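PDB 1IZ0: quinone oxidoreductase from Thermus thermophilus, which probably reduces quinones with electrons taken from NADPH, the cofactor it is known to bind. Local coordinates for residues Arg31-Gly36 against Val64-Gly69; Arg71-Val76 against Leu93-Gly98; Ser158-Leu163 against Ala174-Glu179. One frame throughout, in Å; residues are numbered along the deposited sequence.

Contact 1 of 3, residues Arg31-Gly36 against Val64-Gly69; sequences RVEAVG and VGVVEG
The carbonyl oxygen of V64 is gripped by two successive amides of the neighbouring strand. E33 N makes the stronger bond, 2.9 Å to V64 O, lying in the carbonyl plane and nearly straight at 171°; A34 N adds a weak second one to V64 O at 3.3 Å. Two residues set against one define a classic beta bulge in this antiparallel pair. V64 N bonds back to A34 O within the bulge, and beyond V32 and G65 the regular ladder resumes with R31 and V66 exchanging both of their backbone bonds. At the non-hydrogen-bonded pair, V32 CA and G65 CA approach to 4.3 Å; with no side chain on G65, its CA can rest 3.2 Å from R31 O.

One face of the pair carries R31, A34, V64 and V66. R31 places CG between its backbone N and carbonyl carbon (chi1 44°), runs alongside V66 and then bends at chi3. Its guanidinium thereby meets the valine edge-on, with NH1 only 3.1 Å from V66 CG2. The same methyl is approached obliquely by the extended side chain of E33, whose OE1 stands 3.6 Å from V66 CG2, so the methyl is touched by both charged side chains, from directions roughly at right angles. The strong partner of that carboxylate is R71 of the next strand, in a salt bridge to OE1. Helix 101-105 covers A34 and V64 on this face, while V32 turns the other way to V85 and L302. Strands 27-37 and 62-67 belong to the GroES-like domain.

A buried carboxylate matched by an arginine is probably held ionised, and the extra amide of the bulge still finds an acceptor, though only weakly, because V64 O takes both.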
ATOM      1  N   ARG A  31      -4.774   7.287 -20.857  1.00 26.61           N
ATOM      2  CA  ARG A  31      -6.203   7.106 -20.698  1.00 27.30           C
ATOM      3  C   ARG A  31      -6.348   6.059 -19.609  1.00 25.43           C
ATOM      4  O   ARG A  31      -5.869   4.931 -19.743  1.00 24.76           O
ATOM      5  CB  ARG A  31      -6.862   6.642 -22.007  1.00 30.06           C
ATOM      6  CG  ARG A  31      -6.119   5.566 -22.761  1.00 37.81           C
ATOM      7  CD  ARG A  31      -6.875   5.183 -24.041  1.00 42.64           C
ATOM      8  NE  ARG A  31      -8.088   4.425 -23.746  1.00 45.37           N
ATOM      9  CZ  ARG A  31      -8.091   3.181 -23.277  1.00 46.40           C
ATOM     10  NH1 ARG A  31      -6.943   2.556 -23.056  1.00 48.57           N
ATOM     11  NH2 ARG A  31      -9.234   2.563 -23.017  1.00 45.84           N
ATOM     12  N   VAL A  32      -7.000   6.464 -18.525  1.00 23.43           N
ATOM     13  CA  VAL A  32      -7.217   5.638 -17.349  1.00 21.61           C
ATOM     14  C   VAL A  32      -8.150   4.431 -17.515  1.00 23.24           C
ATOM     15  O   VAL A  32      -9.238   4.530 -18.093  1.00 23.25           O
ATOM     16  CB  VAL A  32      -7.743   6.522 -16.191  1.00 21.09           C
ATOM     17  CG1 VAL A  32      -7.808   5.731 -14.898  1.00 18.30           C
ATOM     18  CG2 VAL A  32      -6.839   7.741 -16.029  1.00 19.75           C
ATOM     19  N   GLU A  33      -7.706   3.289 -16.995  1.00 23.09           N
ATOM     20  CA  GLU A  33      -8.488   2.059 -17.037  1.00 23.16           C
ATOM     21  C   GLU A  33      -8.909   1.668 -15.622  1.00 20.96           C
ATOM     22  O   GLU A  33     -10.028   1.206 -15.403  1.00 20.15           O
ATOM     23  CB  GLU A  33      -7.672   0.921 -17.655  1.00 24.02           C
ATOM     24  CG  GLU A  33      -7.459   1.054 -19.153  1.00 28.47           C
ATOM     25  CD  GLU A  33      -6.651  -0.097 -19.720  1.00 29.84           C
ATOM     26  OE1 GLU A  33      -5.468  -0.237 -19.346  1.00 30.81           O
ATOM     27  OE2 GLU A  33      -7.201  -0.870 -20.531  1.00 32.57           O
ATOM     28  N   ALA A  34      -8.010   1.862 -14.663  1.00 18.89           N
ATOM     29  CA  ALA A  34      -8.301   1.514 -13.279  1.00 17.83           C
ATOM     30  C   ALA A  34      -7.573   2.445 -12.318  1.00 18.15           C
ATOM     31  O   ALA A  34      -6.544   3.038 -12.659  1.00 16.34           O
ATOM     32  CB  ALA A  34      -7.906   0.063 -13.009  1.00 16.00           C
ATOM     33  N   VAL A  35      -8.124   2.575 -11.116  1.00 16.60           N
ATOM     34  CA  VAL A  35      -7.543   3.430 -10.097  1.00 16.41           C
ATOM     35  C   VAL A  35      -7.578   2.683  -8.777  1.00 16.47           C
ATOM     36  O   VAL A  35      -8.631   2.200  -8.356  1.00 18.22           O
ATOM     37  CB  VAL A  35      -8.346   4.746  -9.946  1.00 16.24           C
ATOM     38  CG1 VAL A  35      -7.630   5.677  -8.998  1.00 16.31           C
ATOM     39  CG2 VAL A  35      -8.531   5.413 -11.301  1.00 17.60           C
ATOM     40  N   GLY A  36      -6.426   2.569  -8.128  1.00 16.07           N
ATOM     41  CA  GLY A  36      -6.381   1.882  -6.853  1.00 17.33           C
ATOM     42  C   GLY A  36      -6.523   2.906  -5.745  1.00 18.71           C
ATOM     43  O   GLY A  36      -5.830   3.915  -5.750  1.00 19.04           O
ATOM     44  N   VAL A  64      -3.595   3.222 -13.520  1.00 22.15           N
ATOM     45  CA  VAL A  64      -3.206   2.230 -14.516  1.00 21.52           C
ATOM     46  C   VAL A  64      -3.903   2.655 -15.806  1.00 21.32           C
ATOM     47  O   VAL A  64      -5.104   2.945 -15.806  1.00 19.34           O
ATOM     48  CB  VAL A  64      -3.665   0.818 -14.125  1.00 21.75           C
ATOM     49  CG1 VAL A  64      -3.453  -0.140 -15.285  1.00 21.96           C
ATOM     50  CG2 VAL A  64      -2.872   0.345 -12.921  1.00 22.64           C
ATOM     51  N   GLY A  65      -3.155   2.718 -16.901  1.00 20.82           N
ATOM     52  CA  GLY A  65      -3.764   3.137 -18.149  1.00 22.13           C
ATOM     53  C   GLY A  65      -2.926   2.918 -19.390  1.00 22.57           C
ATOM     54  O   GLY A  65      -1.828   2.362 -19.333  1.00 20.97           O
ATOM     55  N   VAL A  66      -3.439   3.394 -20.516  1.00 23.61           N
ATOM     56  CA  VAL A  66      -2.765   3.216 -21.790  1.00 26.20           C
ATOM     57  C   VAL A  66      -2.148   4.473 -22.393  1.00 27.38           C
ATOM     58  O   VAL A  66      -2.721   5.561 -22.340  1.00 27.25           O
ATOM     59  CB  VAL A  66      -3.740   2.608 -22.821  1.00 26.65           C
ATOM     60  CG1 VAL A  66      -3.054   2.467 -24.173  1.00 28.38           C
ATOM     61  CG2 VAL A  66      -4.233   1.254 -22.327  1.00 26.09           C
ATOM     62  N   VAL A  67      -0.965   4.300 -22.970  1.00 29.54           N
ATOM     63  CA  VAL A  67      -0.252   5.385 -23.633  1.00 31.78           C
ATOM     64  C   VAL A  67       0.278   4.806 -24.941  1.00 33.26           C
ATOM     65  O   VAL A  67       1.187   3.975 -24.936  1.00 32.90           O
ATOM     66  CB  VAL A  67       0.936   5.892 -22.793  1.00 31.61           C
ATOM     67  CG1 VAL A  67       1.658   7.013 -23.533  1.00 31.51           C
ATOM     68  CG2 VAL A  67       0.444   6.381 -21.445  1.00 32.04           C
ATOM     69  N   GLU A  68      -0.315   5.230 -26.054  1.00 33.83           N
ATOM     70  CA  GLU A  68       0.091   4.753 -27.370  1.00 33.00           C
ATOM     71  C   GLU A  68       0.063   3.231 -27.433  1.00 33.17           C
ATOM     72  O   GLU A  68       1.065   2.593 -27.751  1.00 35.08           O
ATOM     73  CB  GLU A  68       1.493   5.270 -27.710  1.00 33.65           C
ATOM     74  N   GLY A  69      -1.088   2.652 -27.112  1.00 33.02           N
ATOM     75  CA  GLY A  69      -1.229   1.206 -27.164  1.00 33.04           C
ATOM     76  C   GLY A  69      -0.606   0.373 -26.056  1.00 33.08           C
ATOM     77  O   GLY A  69      -0.892  -0.823 -25.953  1.00 34.36           O
TER

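Contact 2 of 3, residues Arg71-Val76 against Leu93-Gly98; sequences RYAALV and LPLPEG
A73 and L93 form the tight part of this contact, a hydrogen-bonded antiparallel pair. A73 N reaches a lone pair of L93 O at 3.0 Å, and L93 N returns a bond to A73 O that is more bent at the hydrogen, 139°, though it arrives nearly along the carbonyl axis. L93 CB is pressed to 3.2 Å from the same A73 O. The methyl of A73 is also met by L95, whose CD2 lies 3.9 Å from A73 CB. The other branch of that leucine, CD1, crosses the arginine chain and touches R71 CG at 3.6 Å, and helix 101-105 receives L95 through A104.

The pairing then slackens. Y72 offers its ring edge to the L93-P94 peptide, and its CE1 only grazes P94 CG at 4.4 Å. Beyond it the two segments part far enough for a water to take over, donating to R71 O at 2.8 Å and accepting from L95 N.

Here the short 93-94 pairing, with a water bridge beyond it, adds to strand 70-75 of the mixed sheet in the GroES-like domain of the medium-chain dehydrogenase/reductase fold.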
ATOM      1  N   ARG A  71       0.083  -0.410 -21.916  1.00 27.41           N
ATOM      2  CA  ARG A  71      -0.413  -0.185 -20.560  1.00 26.12           C
ATOM      3  C   ARG A  71       0.690   0.008 -19.513  1.00 25.43           C
ATOM      4  O   ARG A  71       1.663  -0.754 -19.456  1.00 24.00           O
ATOM      5  CB  ARG A  71      -1.314  -1.345 -20.138  1.00 29.07           C
ATOM      6  CG  ARG A  71      -1.858  -1.236 -18.715  1.00 30.03           C
ATOM      7  CD  ARG A  71      -2.851  -2.357 -18.452  1.00 32.15           C
ATOM      8  NE  ARG A  71      -3.958  -2.306 -19.400  1.00 33.50           N
ATOM      9  CZ  ARG A  71      -4.607  -3.376 -19.847  1.00 37.02           C
ATOM     10  NH1 ARG A  71      -4.258  -4.591 -19.433  1.00 37.73           N
ATOM     11  NH2 ARG A  71      -5.606  -3.236 -20.711  1.00 34.98           N
ATOM     12  N   TYR A  72       0.510   1.023 -18.674  1.00 23.26           N
ATOM     13  CA  TYR A  72       1.465   1.365 -17.626  1.00 22.14           C
ATOM     14  C   TYR A  72       0.738   1.635 -16.316  1.00 22.27           C
ATOM     15  O   TYR A  72      -0.464   1.914 -16.303  1.00 21.98           O
ATOM     16  CB  TYR A  72       2.215   2.650 -17.983  1.00 22.33           C
ATOM     17  CG  TYR A  72       3.088   2.595 -19.214  1.00 22.85           C
ATOM     18  CD1 TYR A  72       4.399   2.130 -19.139  1.00 23.82           C
ATOM     19  CD2 TYR A  72       2.619   3.058 -20.443  1.00 21.74           C
ATOM     20  CE1 TYR A  72       5.233   2.135 -20.259  1.00 23.73           C
ATOM     21  CE2 TYR A  72       3.441   3.070 -21.572  1.00 23.41           C
ATOM     22  CZ  TYR A  72       4.749   2.610 -21.470  1.00 24.96           C
ATOM     23  OH  TYR A  72       5.582   2.657 -22.567  1.00 25.91           O
ATOM     24  N   ALA A  73       1.486   1.563 -15.221  1.00 20.89           N
ATOM     25  CA  ALA A  73       0.960   1.860 -13.895  1.00 20.78           C
ATOM     26  C   ALA A  73       1.707   3.128 -13.496  1.00 20.85           C
ATOM     27  O   ALA A  73       2.826   3.357 -13.960  1.00 20.98           O
ATOM     28  CB  ALA A  73       1.281   0.737 -12.919  1.00 18.52           C
ATOM     29  N   ALA A  74       1.109   3.961 -12.656  1.00 20.58           N
ATOM     30  CA  ALA A  74       1.800   5.176 -12.256  1.00 21.89           C
ATOM     31  C   ALA A  74       1.285   5.767 -10.962  1.00 22.12           C
ATOM     32  O   ALA A  74       0.116   5.613 -10.613  1.00 23.03           O
ATOM     33  CB  ALA A  74       1.703   6.223 -13.365  1.00 20.01           C
ATOM     34  N   LEU A  75       2.180   6.436 -10.247  1.00 22.25           N
ATOM     35  CA  LEU A  75       1.823   7.114  -9.017  1.00 22.65           C
ATOM     36  C   LEU A  75       1.804   8.585  -9.381  1.00 24.22           C
ATOM     37  O   LEU A  75       2.793   9.123  -9.879  1.00 25.80           O
ATOM     38  CB  LEU A  75       2.853   6.855  -7.921  1.00 22.83           C
ATOM     39  CG  LEU A  75       2.700   5.489  -7.258  1.00 24.76           C
ATOM     40  CD1 LEU A  75       3.643   5.370  -6.090  1.00 24.04           C
ATOM     41  CD2 LEU A  75       1.264   5.332  -6.784  1.00 27.66           C
ATOM     42  N   VAL A  76       0.663   9.222  -9.158  1.00 24.32           N
ATOM     43  CA  VAL A  76       0.496  10.634  -9.473  1.00 25.51           C
ATOM     44  C   VAL A  76       0.096  11.315  -8.166  1.00 24.73           C
ATOM     45  O   VAL A  76      -0.333  10.645  -7.226  1.00 25.13           O
ATOM     46  CB  VAL A  76      -0.620  10.814 -10.539  1.00 25.94           C
ATOM     47  CG1 VAL A  76      -0.717  12.249 -10.958  1.00 30.87           C
ATOM     48  CG2 VAL A  76      -0.329   9.951 -11.756  1.00 26.67           C
ATOM     49  N   LEU A  93       5.419   3.023 -15.189  1.00 31.32           N
ATOM     50  CA  LEU A  93       5.870   1.713 -14.746  1.00 31.81           C
ATOM     51  C   LEU A  93       5.381   0.629 -15.715  1.00 31.66           C
ATOM     52  O   LEU A  93       4.186   0.346 -15.782  1.00 32.34           O
ATOM     53  CB  LEU A  93       5.332   1.464 -13.334  1.00 33.45           C
ATOM     54  CG  LEU A  93       5.879   0.293 -12.527  1.00 36.29           C
ATOM     55  CD1 LEU A  93       5.240  -1.002 -12.990  1.00 39.39           C
ATOM     56  CD2 LEU A  93       7.399   0.252 -12.676  1.00 39.18           C
ATOM     57  N   PRO A  94       6.306   0.011 -16.478  1.00 31.12           N
ATOM     58  CA  PRO A  94       5.969  -1.043 -17.443  1.00 30.70           C
ATOM     59  C   PRO A  94       5.381  -2.261 -16.740  1.00 28.60           C
ATOM     60  O   PRO A  94       5.835  -2.650 -15.659  1.00 27.93           O
ATOM     61  CB  PRO A  94       7.317  -1.367 -18.099  1.00 30.84           C
ATOM     62  CG  PRO A  94       8.129  -0.145 -17.881  1.00 31.54           C
ATOM     63  CD  PRO A  94       7.756   0.262 -16.485  1.00 32.34           C
ATOM     64  N   LEU A  95       4.382  -2.871 -17.365  1.00 27.77           N
ATOM     65  CA  LEU A  95       3.720  -4.035 -16.792  1.00 27.67           C
ATOM     66  C   LEU A  95       3.950  -5.273 -17.637  1.00 27.21           C
ATOM     67  O   LEU A  95       4.184  -5.174 -18.841  1.00 26.73           O
ATOM     68  CB  LEU A  95       2.218  -3.767 -16.681  1.00 25.49           C
ATOM     69  CG  LEU A  95       1.827  -2.524 -15.877  1.00 25.72           C
ATOM     70  CD1 LEU A  95       0.356  -2.222 -16.067  1.00 27.09           C
ATOM     71  CD2 LEU A  95       2.133  -2.749 -14.413  1.00 25.85           C
ATOM     72  N   PRO A  96       3.893  -6.463 -17.016  1.00 28.51           N
ATOM     73  CA  PRO A  96       4.095  -7.714 -17.754  1.00 29.03           C
ATOM     74  C   PRO A  96       2.872  -7.947 -18.630  1.00 28.71           C
ATOM     75  O   PRO A  96       1.762  -7.591 -18.242  1.00 27.77           O
ATOM     76  CB  PRO A  96       4.186  -8.770 -16.651  1.00 29.38           C
ATOM     77  CG  PRO A  96       4.536  -7.985 -15.419  1.00 31.87           C
ATOM     78  CD  PRO A  96       3.738  -6.730 -15.577  1.00 28.09           C
ATOM     79  N   GLU A  97       3.072  -8.541 -19.800  1.00 28.97           N
ATOM     80  CA  GLU A  97       1.965  -8.826 -20.701  1.00 28.71           C
ATOM     81  C   GLU A  97       0.920  -9.670 -19.990  1.00 28.50           C
ATOM     82  O   GLU A  97       1.260 -10.599 -19.260  1.00 28.37           O
ATOM     83  CB  GLU A  97       2.473  -9.582 -21.930  1.00 31.50           C
ATOM     84  CG  GLU A  97       3.367  -8.748 -22.813  1.00 34.57           C
ATOM     85  CD  GLU A  97       2.603  -7.621 -23.470  1.00 36.96           C
ATOM     86  OE1 GLU A  97       3.186  -6.527 -23.655  1.00 37.43           O
ATOM     87  OE2 GLU A  97       1.414  -7.841 -23.805  1.00 37.90           O
ATOM     88  N   GLY A  98      -0.351  -9.342 -20.198  1.00 28.32           N
ATOM     89  CA  GLY A  98      -1.417 -10.111 -19.581  1.00 29.22           C
ATOM     90  C   GLY A  98      -1.873  -9.679 -18.195  1.00 29.09           C
ATOM     91  O   GLY A  98      -2.915 -10.139 -17.725  1.00 30.55           O
TER
HETATM   92  O   HOH W   1       3.751  -2.378 -20.398  1.00 33.57           O

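Contact 3 of 3, residues Ser158-Leu163 against Ala174-Glu179; sequences SRPEKL and AATYAE. With SO4 (sulfate ion), chain B.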
ATOM      1  N   SER A 158      -8.064  -9.068  12.452  1.00 24.80           N
ATOM      2  CA  SER A 158      -9.069  -8.934  13.503  1.00 29.77           C
ATOM      3  C   SER A 158     -10.029 -10.115  13.668  1.00 31.05           C
ATOM      4  O   SER A 158     -10.335 -10.522  14.786  1.00 32.92           O
ATOM      5  CB  SER A 158      -9.896  -7.668  13.269  1.00 30.29           C
ATOM      6  OG  SER A 158     -10.570  -7.722  12.018  1.00 32.98           O
ATOM      7  N   ARG A 159     -10.495 -10.661  12.554  1.00 33.26           N
ATOM      8  CA  ARG A 159     -11.463 -11.750  12.571  1.00 34.42           C
ATOM      9  C   ARG A 159     -10.866 -13.057  12.056  1.00 33.17           C
ATOM     10  O   ARG A 159     -10.048 -13.057  11.138  1.00 30.88           O
ATOM     11  CB  ARG A 159     -12.664 -11.354  11.696  1.00 36.74           C
ATOM     12  CG  ARG A 159     -14.039 -11.507  12.335  1.00 41.98           C
ATOM     13  CD  ARG A 159     -14.882 -12.608  11.662  1.00 45.75           C
ATOM     14  NE  ARG A 159     -14.394 -13.957  11.959  1.00 47.94           N
ATOM     15  CZ  ARG A 159     -15.046 -15.081  11.665  1.00 49.07           C
ATOM     16  NH1 ARG A 159     -16.223 -15.032  11.057  1.00 50.70           N
ATOM     17  NH2 ARG A 159     -14.528 -16.257  11.993  1.00 49.71           N
ATOM     18  N   PRO A 160     -11.269 -14.192  12.648  1.00 32.82           N
ATOM     19  CA  PRO A 160     -10.757 -15.495  12.216  1.00 31.86           C
ATOM     20  C   PRO A 160     -10.977 -15.709  10.716  1.00 31.44           C
ATOM     21  O   PRO A 160     -10.161 -16.339  10.054  1.00 29.99           O
ATOM     22  CB  PRO A 160     -11.567 -16.475  13.057  1.00 33.70           C
ATOM     23  CG  PRO A 160     -11.780 -15.713  14.335  1.00 33.68           C
ATOM     24  CD  PRO A 160     -12.144 -14.335  13.826  1.00 33.06           C
ATOM     25  N   GLU A 161     -12.072 -15.172  10.183  1.00 30.58           N
ATOM     26  CA  GLU A 161     -12.377 -15.329   8.762  1.00 32.24           C
ATOM     27  C   GLU A 161     -11.412 -14.579   7.841  1.00 31.05           C
ATOM     28  O   GLU A 161     -11.460 -14.746   6.623  1.00 31.90           O
ATOM     29  CB  GLU A 161     -13.807 -14.867   8.469  1.00 36.21           C
ATOM     30  CG  GLU A 161     -13.978 -13.355   8.457  1.00 41.52           C
ATOM     31  CD  GLU A 161     -15.385 -12.929   8.085  1.00 44.72           C
ATOM     32  OE1 GLU A 161     -16.322 -13.224   8.856  1.00 47.37           O
ATOM     33  OE2 GLU A 161     -15.556 -12.299   7.017  1.00 47.13           O
ATOM     34  N   LYS A 162     -10.539 -13.752   8.409  1.00 29.56           N
ATOM     35  CA  LYS A 162      -9.576 -13.002   7.599  1.00 29.02           C
ATOM     36  C   LYS A 162      -8.200 -13.662   7.559  1.00 27.22           C
ATOM     37  O   LYS A 162      -7.303 -13.204   6.849  1.00 27.87           O
ATOM     38  CB  LYS A 162      -9.409 -11.582   8.140  1.00 29.38           C
ATOM     39  CG  LYS A 162     -10.627 -10.697   7.995  1.00 33.04           C
ATOM     40  CD  LYS A 162     -10.326  -9.291   8.489  1.00 36.75           C
ATOM     41  CE  LYS A 162     -11.493  -8.353   8.240  1.00 39.61           C
ATOM     42  NZ  LYS A 162     -11.240  -7.024   8.853  1.00 46.02           N
ATOM     43  N   LEU A 163      -8.043 -14.747   8.307  1.00 24.39           N
ATOM     44  CA  LEU A 163      -6.763 -15.432   8.402  1.00 22.89           C
ATOM     45  C   LEU A 163      -6.406 -16.420   7.292  1.00 23.54           C
ATOM     46  O   LEU A 163      -5.228 -16.675   7.055  1.00 23.71           O
ATOM     47  CB  LEU A 163      -6.682 -16.127   9.757  1.00 20.75           C
ATOM     48  CG  LEU A 163      -6.916 -15.192  10.945  1.00 20.78           C
ATOM     49  CD1 LEU A 163      -6.848 -15.992  12.236  1.00 23.01           C
ATOM     50  CD2 LEU A 163      -5.868 -14.080  10.945  1.00 21.58           C
ATOM     51  N   ALA A 174      -1.009 -17.662  11.163  1.00 16.14           N
ATOM     52  CA  ALA A 174      -1.901 -16.511  11.048  1.00 18.46           C
ATOM     53  C   ALA A 174      -2.658 -16.452  12.367  1.00 18.88           C
ATOM     54  O   ALA A 174      -3.078 -17.488  12.878  1.00 21.75           O
ATOM     55  CB  ALA A 174      -2.869 -16.698   9.880  1.00 19.12           C
ATOM     56  N   ALA A 175      -2.834 -15.260  12.928  1.00 17.70           N
ATOM     57  CA  ALA A 175      -3.515 -15.160  14.212  1.00 18.98           C
ATOM     58  C   ALA A 175      -4.319 -13.882  14.406  1.00 19.02           C
ATOM     59  O   ALA A 175      -4.063 -12.872  13.760  1.00 20.82           O
ATOM     60  CB  ALA A 175      -2.495 -15.296  15.330  1.00 18.40           C
ATOM     61  N   THR A 176      -5.302 -13.930  15.301  1.00 19.13           N
ATOM     62  CA  THR A 176      -6.103 -12.750  15.582  1.00 20.08           C
ATOM     63  C   THR A 176      -5.235 -11.882  16.485  1.00 21.17           C
ATOM     64  O   THR A 176      -4.313 -12.381  17.136  1.00 21.12           O
ATOM     65  CB  THR A 176      -7.400 -13.104  16.322  1.00 21.49           C
ATOM     66  OG1 THR A 176      -7.075 -13.789  17.534  1.00 22.41           O
ATOM     67  CG2 THR A 176      -8.291 -13.994  15.457  1.00 20.13           C
ATOM     68  N   TYR A 177      -5.515 -10.586  16.525  1.00 20.54           N
ATOM     69  CA  TYR A 177      -4.712  -9.692  17.344  1.00 22.46           C
ATOM     70  C   TYR A 177      -4.590 -10.143  18.796  1.00 22.65           C
ATOM     71  O   TYR A 177      -3.525 -10.033  19.399  1.00 24.62           O
ATOM     72  CB  TYR A 177      -5.273  -8.267  17.268  1.00 21.06           C
ATOM     73  CG  TYR A 177      -5.180  -7.673  15.877  1.00 22.28           C
ATOM     74  CD1 TYR A 177      -3.972  -7.677  15.181  1.00 23.06           C
ATOM     75  CD2 TYR A 177      -6.299  -7.118  15.251  1.00 21.83           C
ATOM     76  CE1 TYR A 177      -3.876  -7.145  13.897  1.00 22.63           C
ATOM     77  CE2 TYR A 177      -6.213  -6.586  13.962  1.00 20.80           C
ATOM     78  CZ  TYR A 177      -5.000  -6.603  13.290  1.00 24.22           C
ATOM     79  OH  TYR A 177      -4.900  -6.086  12.007  1.00 23.00           O
ATOM     80  N   ALA A 178      -5.669 -10.671  19.356  1.00 24.23           N
ATOM     81  CA  ALA A 178      -5.655 -11.109  20.747  1.00 25.19           C
ATOM     82  C   ALA A 178      -4.643 -12.224  21.016  1.00 27.18           C
ATOM     83  O   ALA A 178      -4.090 -12.316  22.119  1.00 28.67           O
ATOM     84  CB  ALA A 178      -7.056 -11.566  21.162  1.00 23.28           C
ATOM     85  N   GLU A 179      -4.395 -13.069  20.019  1.00 26.87           N
ATOM     86  CA  GLU A 179      -3.460 -14.177  20.204  1.00 28.42           C
ATOM     87  C   GLU A 179      -2.026 -13.932  19.734  1.00 26.18           C
ATOM     88  O   GLU A 179      -1.161 -14.782  19.925  1.00 26.11           O
ATOM     89  CB  GLU A 179      -4.024 -15.449  19.557  1.00 31.06           C
ATOM     90  CG  GLU A 179      -4.771 -15.217  18.256  1.00 38.43           C
ATOM     91  CD  GLU A 179      -5.627 -16.412  17.847  1.00 41.04           C
ATOM     92  OE1 GLU A 179      -6.315 -16.968  18.729  1.00 43.25           O
ATOM     93  OE2 GLU A 179      -5.622 -16.786  16.651  1.00 40.32           O
TER
HETATM   94  S   SO4 B 303      -8.068  -5.741  10.266  1.00 54.06           S
HETATM   95  O1  SO4 B 303      -7.834  -5.330   8.709  1.00 55.28           O
HETATM   96  O2  SO4 B 303      -7.706  -7.143  10.345  1.00 52.52           O
HETATM   97  O3  SO4 B 303      -7.340  -4.979  11.044  1.00 54.85           O
HETATM   98  O4  SO4 B 303      -9.496  -5.611  10.416  1.00 54.31           O
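S158 and Y177 meet over a bound sulfate at the rim of a Rossmann fold, where the loop after strand 152-157 faces the end of the neighbouring parallel strand 173-176. S158 N donates to sulfate O2 at 2.9 Å. The serine hydroxyl, with OG between the backbone N and the carbonyl carbon (chi1 61°), turns back to the anion and gives a bond of 2.9 Å to O4. K162 brings its extended chain to the same oxygen, with NZ 2.7 Å from O4. From the other segment Y177 OH donates to O3 at 2.8 Å, and that oxygen lies in the plane of the ring at its edge. S158, K162 and Y177 all bind NADPH; the sulfate, probably from the crystallisation liquor, is consistent with a pocket for a phosphate of the cofactor.

The next shell fixes these donors. K162 NZ also bonds to R292 O, Y177 OH receives A133 N, and R197 makes a cation-pi contact with the tyrosine ring. S158 N lies 3.4 Å from Y177 CE2, approaching the ring obliquely, so serine and tyrosine are packed together where both reach the anion. Backbone bonds from K162 N to R159 O and from L163 N to P160 O curl the loop on itself.

Further out, apolar contacts join loop to strand. P160 CG rests against T176 CG2, and L163 CD1 comes to that methyl too. L163 points at the strand: its CB packs 3.9 Å from A174 CB, while CD2 reaches 3.6 Å from A175 O.

How the contacts relate
From the N terminus, contact 1 comes first: strand 62-67 returns beside strand 27-37 and closes a loop that holds helix 39-46. Strand 70-75 follows directly, and contact 2 closes a second, shorter loop around strand 84-88, which itself pairs with 27-37. The two share one sheet and touch, G65 O and Y72 N making a probable hydrogen bond of 2.8 Å. Contact 3 lies on the opposite side of the chain's centre, about 36 Å from contact 1 between centres, and closes the loop around helix 164-168 in the nucleotide-binding Rossmann part. All three run in series, none nesting or crossing.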